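Local atomic coordinates of alpha-1,2-Mannosidase (PDB entry 1HCU), a protein that probably trims alpha-1,2-linked mannose residues from high-mannose N-glycans, as a calcium-dependent glycoside hydrolase of family 47. Residues G143-P157 / V165-I178. Sequence-based numbering, arbitrary orientation.
Sequences GLKVAFTTPSGVPDP and VRRSGASSNNVAEI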
loop_
_atom_site.group_PDB
_atom_site.type_symbol
_atom_site.label_atom_id
_atom_site.label_comp_id
_atom_site.label_asym_id
_atom_site.label_seq_id
_atom_site.Cartn_x
_atom_site.Cartn_y
_atom_site.Cartn_z
ATOM N N GLY A 143 7.326 -21.098 -6.043
ATOM C CA GLY A 143 6.022 -21.666 -6.314
ATOM C C GLY A 143 5.202 -20.643 -7.071
ATOM O O GLY A 143 4.488 -20.955 -8.031
ATOM N N LEU A 144 5.318 -19.400 -6.637
ATOM C CA LEU A 144 4.592 -18.304 -7.249
ATOM C C LEU A 144 4.992 -18.110 -8.712
ATOM O O LEU A 144 4.167 -17.736 -9.543
ATOM C CB LEU A 144 4.859 -17.018 -6.463
ATOM C CG LEU A 144 3.775 -16.391 -5.569
ATOM C CD1 LEU A 144 2.837 -17.418 -4.960
ATOM C CD2 LEU A 144 4.487 -15.593 -4.498
ATOM N N LYS A 145 6.248 -18.397 -9.034
ATOM C CA LYS A 145 6.731 -18.194 -10.397
ATOM C C LYS A 145 5.950 -18.902 -11.501
ATOM O O LYS A 145 6.051 -18.518 -12.666
ATOM C CB LYS A 145 8.217 -18.549 -10.495
ATOM C CG LYS A 145 8.542 -20.019 -10.432
ATOM C CD LYS A 145 9.994 -20.237 -10.831
ATOM C CE LYS A 145 10.354 -21.708 -10.833
ATOM N NZ LYS A 145 11.762 -21.929 -11.289
ATOM N N VAL A 146 5.165 -19.920 -11.147
ATOM C CA VAL A 146 4.370 -20.646 -12.147
ATOM C C VAL A 146 3.361 -19.684 -12.789
ATOM O O VAL A 146 2.832 -19.939 -13.873
ATOM C CB VAL A 146 3.616 -21.872 -11.515
ATOM C CG1 VAL A 146 2.402 -21.414 -10.698
ATOM C CG2 VAL A 146 3.204 -22.847 -12.605
ATOM N N ALA A 147 3.119 -18.569 -12.110
ATOM C CA ALA A 147 2.203 -17.539 -12.577
ATOM C C ALA A 147 2.653 -16.942 -13.913
ATOM O O ALA A 147 1.826 -16.497 -14.717
ATOM C CB ALA A 147 2.103 -16.432 -11.532
ATOM N N PHE A 148 3.963 -16.930 -14.145
ATOM C CA PHE A 148 4.506 -16.376 -15.374
ATOM C C PHE A 148 4.586 -17.347 -16.538
ATOM O O PHE A 148 5.145 -17.002 -17.585
ATOM C CB PHE A 148 5.898 -15.800 -15.135
ATOM C CG PHE A 148 5.942 -14.748 -14.072
ATOM C CD1 PHE A 148 6.162 -15.092 -12.741
ATOM C CD2 PHE A 148 5.750 -13.410 -14.397
ATOM C CE1 PHE A 148 6.194 -14.122 -11.757
ATOM C CE2 PHE A 148 5.779 -12.431 -13.417
ATOM C CZ PHE A 148 6.003 -12.790 -12.092
ATOM N N THR A 149 4.039 -18.551 -16.373
ATOM C CA THR A 149 4.085 -19.544 -17.447
ATOM C C THR A 149 2.949 -19.374 -18.454
ATOM O O THR A 149 2.380 -20.353 -18.947
ATOM C CB THR A 149 4.059 -21.010 -16.904
ATOM O OG1 THR A 149 2.897 -21.217 -16.090
ATOM C CG2 THR A 149 5.319 -21.312 -16.108
ATOM N N THR A 150 2.610 -18.123 -18.748
ATOM C CA THR A 150 1.567 -17.823 -19.719
ATOM C C THR A 150 2.268 -17.645 -21.068
ATOM O O THR A 150 3.475 -17.456 -21.119
ATOM C CB THR A 150 0.847 -16.512 -19.380
ATOM O OG1 THR A 150 1.809 -15.449 -19.323
ATOM C CG2 THR A 150 0.129 -16.623 -18.042
ATOM N N PRO A 151 1.510 -17.691 -22.173
ATOM C CA PRO A 151 2.084 -17.532 -23.515
ATOM C C PRO A 151 2.852 -16.221 -23.703
ATOM O O PRO A 151 3.877 -16.192 -24.391
ATOM C CB PRO A 151 0.855 -17.619 -24.428
ATOM C CG PRO A 151 -0.058 -18.525 -23.672
ATOM C CD PRO A 151 0.071 -18.008 -22.252
ATOM N N SER A 152 2.364 -15.145 -23.085
ATOM C CA SER A 152 3.004 -13.829 -23.204
ATOM C C SER A 152 4.035 -13.540 -22.114
ATOM O O SER A 152 4.979 -12.778 -22.320
ATOM C CB SER A 152 1.955 -12.716 -23.142
ATOM O OG SER A 152 1.379 -12.648 -21.848
ATOM N N GLY A 153 3.839 -14.139 -20.950
ATOM C CA GLY A 153 4.739 -13.885 -19.851
ATOM C C GLY A 153 4.015 -13.019 -18.834
ATOM O O GLY A 153 4.507 -12.824 -17.722
ATOM N N VAL A 154 2.854 -12.483 -19.215
ATOM C CA VAL A 154 2.062 -11.666 -18.301
ATOM C C VAL A 154 1.586 -12.651 -17.246
ATOM O O VAL A 154 0.940 -13.658 -17.568
ATOM C CB VAL A 154 0.819 -11.024 -18.991
ATOM C CG1 VAL A 154 -0.052 -10.305 -17.956
ATOM C CG2 VAL A 154 1.262 -10.051 -20.066
ATOM N N PRO A 155 1.893 -12.380 -15.972
ATOM C CA PRO A 155 1.493 -13.267 -14.877
ATOM C C PRO A 155 -0.003 -13.537 -14.755
ATOM O O PRO A 155 -0.831 -12.662 -15.003
ATOM C CB PRO A 155 2.044 -12.555 -13.642
ATOM C CG PRO A 155 1.913 -11.115 -14.033
ATOM C CD PRO A 155 2.449 -11.124 -15.444
ATOM N N ASP A 156 -0.327 -14.768 -14.380
ATOM C CA ASP A 156 -1.698 -15.197 -14.148
ATOM C C ASP A 156 -1.879 -14.731 -12.702
ATOM O O ASP A 156 -1.007 -14.961 -11.875
ATOM C CB ASP A 156 -1.763 -16.723 -14.236
ATOM C CG ASP A 156 -3.160 -17.274 -14.041
ATOM O OD1 ASP A 156 -3.562 -18.121 -14.869
ATOM O OD2 ASP A 156 -3.844 -16.885 -13.066
ATOM N N PRO A 157 -3.001 -14.063 -12.385
ATOM C CA PRO A 157 -3.294 -13.552 -11.038
ATOM C C PRO A 157 -3.452 -14.587 -9.918
ATOM O O PRO A 157 -3.237 -14.279 -8.742
ATOM C CB PRO A 157 -4.576 -12.753 -11.252
ATOM C CG PRO A 157 -5.281 -13.542 -12.311
ATOM C CD PRO A 157 -4.151 -13.855 -13.287
ATOM N N VAL A 165 1.903 -27.398 -7.960
ATOM C CA VAL A 165 2.081 -26.014 -8.384
ATOM C C VAL A 165 1.486 -25.827 -9.779
ATOM O O VAL A 165 1.962 -26.422 -10.739
ATOM C CB VAL A 165 3.588 -25.610 -8.409
ATOM C CG1 VAL A 165 3.739 -24.167 -8.862
ATOM C CG2 VAL A 165 4.200 -25.780 -7.027
ATOM N N ARG A 166 0.443 -25.005 -9.879
ATOM C CA ARG A 166 -0.216 -24.745 -11.156
ATOM C C ARG A 166 -0.797 -23.332 -11.275
ATOM O O ARG A 166 -1.058 -22.667 -10.273
ATOM C CB ARG A 166 -1.337 -25.774 -11.394
ATOM C CG ARG A 166 -2.267 -25.986 -10.198
ATOM C CD ARG A 166 -3.415 -26.928 -10.535
ATOM N NE ARG A 166 -4.456 -26.243 -11.294
ATOM C CZ ARG A 166 -5.592 -25.792 -10.770
ATOM N NH1 ARG A 166 -5.854 -25.961 -9.479
ATOM N NH2 ARG A 166 -6.458 -25.143 -11.531
ATOM N N ARG A 167 -0.988 -22.903 -12.521
ATOM C CA ARG A 167 -1.547 -21.601 -12.886
ATOM C C ARG A 167 -3.054 -21.769 -12.849
ATOM O O ARG A 167 -3.551 -22.876 -13.062
ATOM C CB ARG A 167 -1.188 -21.283 -14.332
ATOM C CG ARG A 167 -0.503 -19.991 -14.599
ATOM C CD ARG A 167 -0.303 -19.884 -16.092
ATOM N NE ARG A 167 -1.579 -19.665 -16.765
ATOM C CZ ARG A 167 -1.781 -19.854 -18.062
ATOM N NH1 ARG A 167 -0.786 -20.275 -18.831
ATOM N NH2 ARG A 167 -2.970 -19.607 -18.592
ATOM N N SER A 168 -3.791 -20.687 -12.624
ATOM C CA SER A 168 -5.246 -20.788 -12.610
ATOM C C SER A 168 -5.741 -20.864 -14.062
ATOM O O SER A 168 -6.796 -21.429 -14.343
ATOM C CB SER A 168 -5.870 -19.573 -11.918
ATOM O OG SER A 168 -5.875 -18.452 -12.781
ATOM N N GLY A 169 -4.971 -20.289 -14.981
ATOM C CA GLY A 169 -5.354 -20.309 -16.380
ATOM C C GLY A 169 -6.189 -19.112 -16.804
ATOM O O GLY A 169 -6.843 -19.147 -17.846
ATOM N N ALA A 170 -6.182 -18.050 -16.003
ATOM C CA ALA A 170 -6.953 -16.855 -16.348
ATOM C C ALA A 170 -6.468 -16.344 -17.698
ATOM O O ALA A 170 -5.324 -16.594 -18.086
ATOM C CB ALA A 170 -6.771 -15.779 -15.282
ATOM N N SER A 171 -7.332 -15.626 -18.406
ATOM C CA SER A 171 -6.981 -15.091 -19.717
ATOM C C SER A 171 -6.555 -13.621 -19.682
ATOM O O SER A 171 -6.145 -13.068 -20.705
ATOM C CB SER A 171 -8.157 -15.260 -20.677
ATOM O OG SER A 171 -9.308 -14.615 -20.171
ATOM N N SER A 172 -6.654 -12.994 -18.512
ATOM C CA SER A 172 -6.260 -11.596 -18.351
ATOM C C SER A 172 -6.031 -11.261 -16.885
ATOM O O SER A 172 -6.421 -12.018 -15.998
ATOM C CB SER A 172 -7.328 -10.652 -18.914
ATOM O OG SER A 172 -8.477 -10.642 -18.090
ATOM N N ASN A 173 -5.411 -10.111 -16.644
ATOM C CA ASN A 173 -5.102 -9.648 -15.301
ATOM C C ASN A 173 -5.160 -8.114 -15.349
ATOM O O ASN A 173 -5.236 -7.531 -16.444
ATOM C CB ASN A 173 -3.687 -10.127 -14.939
ATOM C CG ASN A 173 -3.422 -10.147 -13.435
ATOM O OD1 ASN A 173 -4.247 -9.716 -12.625
ATOM N ND2 ASN A 173 -2.253 -10.651 -13.062
ATOM N N ASN A 174 -5.143 -7.463 -14.182
ATOM C CA ASN A 174 -5.162 -6.000 -14.133
ATOM C C ASN A 174 -3.740 -5.467 -13.954
ATOM O O ASN A 174 -2.864 -6.175 -13.453
ATOM C CB ASN A 174 -6.089 -5.469 -13.012
ATOM C CG ASN A 174 -5.715 -5.973 -11.617
ATOM O OD1 ASN A 174 -6.219 -7.003 -11.156
ATOM N ND2 ASN A 174 -4.838 -5.247 -10.943
ATOM N N VAL A 175 -3.517 -4.222 -14.374
ATOM C CA VAL A 175 -2.203 -3.603 -14.294
ATOM C C VAL A 175 -1.649 -3.491 -12.881
ATOM O O VAL A 175 -0.442 -3.620 -12.679
ATOM C CB VAL A 175 -2.188 -2.192 -14.969
ATOM C CG1 VAL A 175 -2.537 -2.329 -16.444
ATOM C CG2 VAL A 175 -3.157 -1.247 -14.274
ATOM N N ALA A 176 -2.502 -3.260 -11.891
ATOM C CA ALA A 176 -1.983 -3.173 -10.532
ATOM C C ALA A 176 -1.338 -4.498 -10.114
ATOM O O ALA A 176 -0.216 -4.509 -9.621
ATOM C CB ALA A 176 -3.088 -2.790 -9.551
ATOM N N GLU A 177 -2.031 -5.613 -10.325
ATOM C CA GLU A 177 -1.494 -6.913 -9.919
ATOM C C GLU A 177 -0.313 -7.388 -10.767
ATOM O O GLU A 177 0.541 -8.134 -10.294
ATOM C CB GLU A 177 -2.619 -7.958 -9.905
ATOM C CG GLU A 177 -3.799 -7.501 -9.041
ATOM C CD GLU A 177 -4.767 -8.609 -8.672
ATOM O OE1 GLU A 177 -5.957 -8.301 -8.463
ATOM O OE2 GLU A 177 -4.340 -9.781 -8.575
ATOM N N ILE A 178 -0.265 -6.940 -12.016
ATOM C CA ILE A 178 0.823 -7.287 -12.912
ATOM C C ILE A 178 2.033 -6.408 -12.608
ATOM O O ILE A 178 3.168 -6.881 -12.579
ATOM C CB ILE A 178 0.444 -7.029 -14.379
ATOM C CG1 ILE A 178 -0.673 -7.977 -14.817
ATOM C CG2 ILE A 178 1.678 -7.176 -15.260
ATOM C CD1 ILE A 178 -1.218 -7.671 -16.199
HETATM O O HOH W 1 0.721 -21.236 -21.191
HETATM O O HOH W 2 -2.389 -11.392 -8.449
HETATM O O HOH W 3 -5.966 -12.618 -7.445
#
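The carboxylate of Asp-156 gathers the end of strand 166-167 and the ST turn 168-170 around itself. Its OD1 accepts three bonds: the backbone N of Gly-169 at 2.6 Å on the syn side, Arg-167 NE on the anti side as a salt bridge of 3.1 Å, and Ala-170 N from above the carboxylate plane. OD2 takes the Ser-168 hydroxyl on its syn lone pair (OG to OD2 2.6 Å) and also the backbone N of Thr-158, the next strand's first residue. With CG anti to the backbone N (chi1 -179°), the carboxylate reaches into this turn. Cut back to an alanine, this position is likely to leave the Arg-167 charge without its mate and the amides of Gly-169 and Ala-170 without their acceptor.

Arg-167, bent at chi3 (71°), continues to the loop beyond helix 127-144. Its NH1 donates to Thr-149 O at 3.2 Å, above the carbonyl plane, and Thr-150 CG2 lies over one guanidinium face, offset toward the rim. Further along, Asn-173 ND2 bonds to Pro-155 O at 3.1 Å, while a water joins Pro-157 O to Glu-177 OE2.

Apolar contacts lie at both ends. Val-146 CB meets Val-165 CG1 at 3.5 Å; Ile-178 presses CD1 on Val-154 CG1 (3.4 Å) and lays CG2 beside the Pro-155 ring. Between them, Ala-170 CB packs against Pro-157 CD.

Strands 158-160 and 166-167 pair antiparallel, and Asp-156 ties the approach to the first to the exit from the second. The mix of charge and backbone amides implies a turn fixed by one buried carboxylate, whose negative charge Arg-167 is likely to offset.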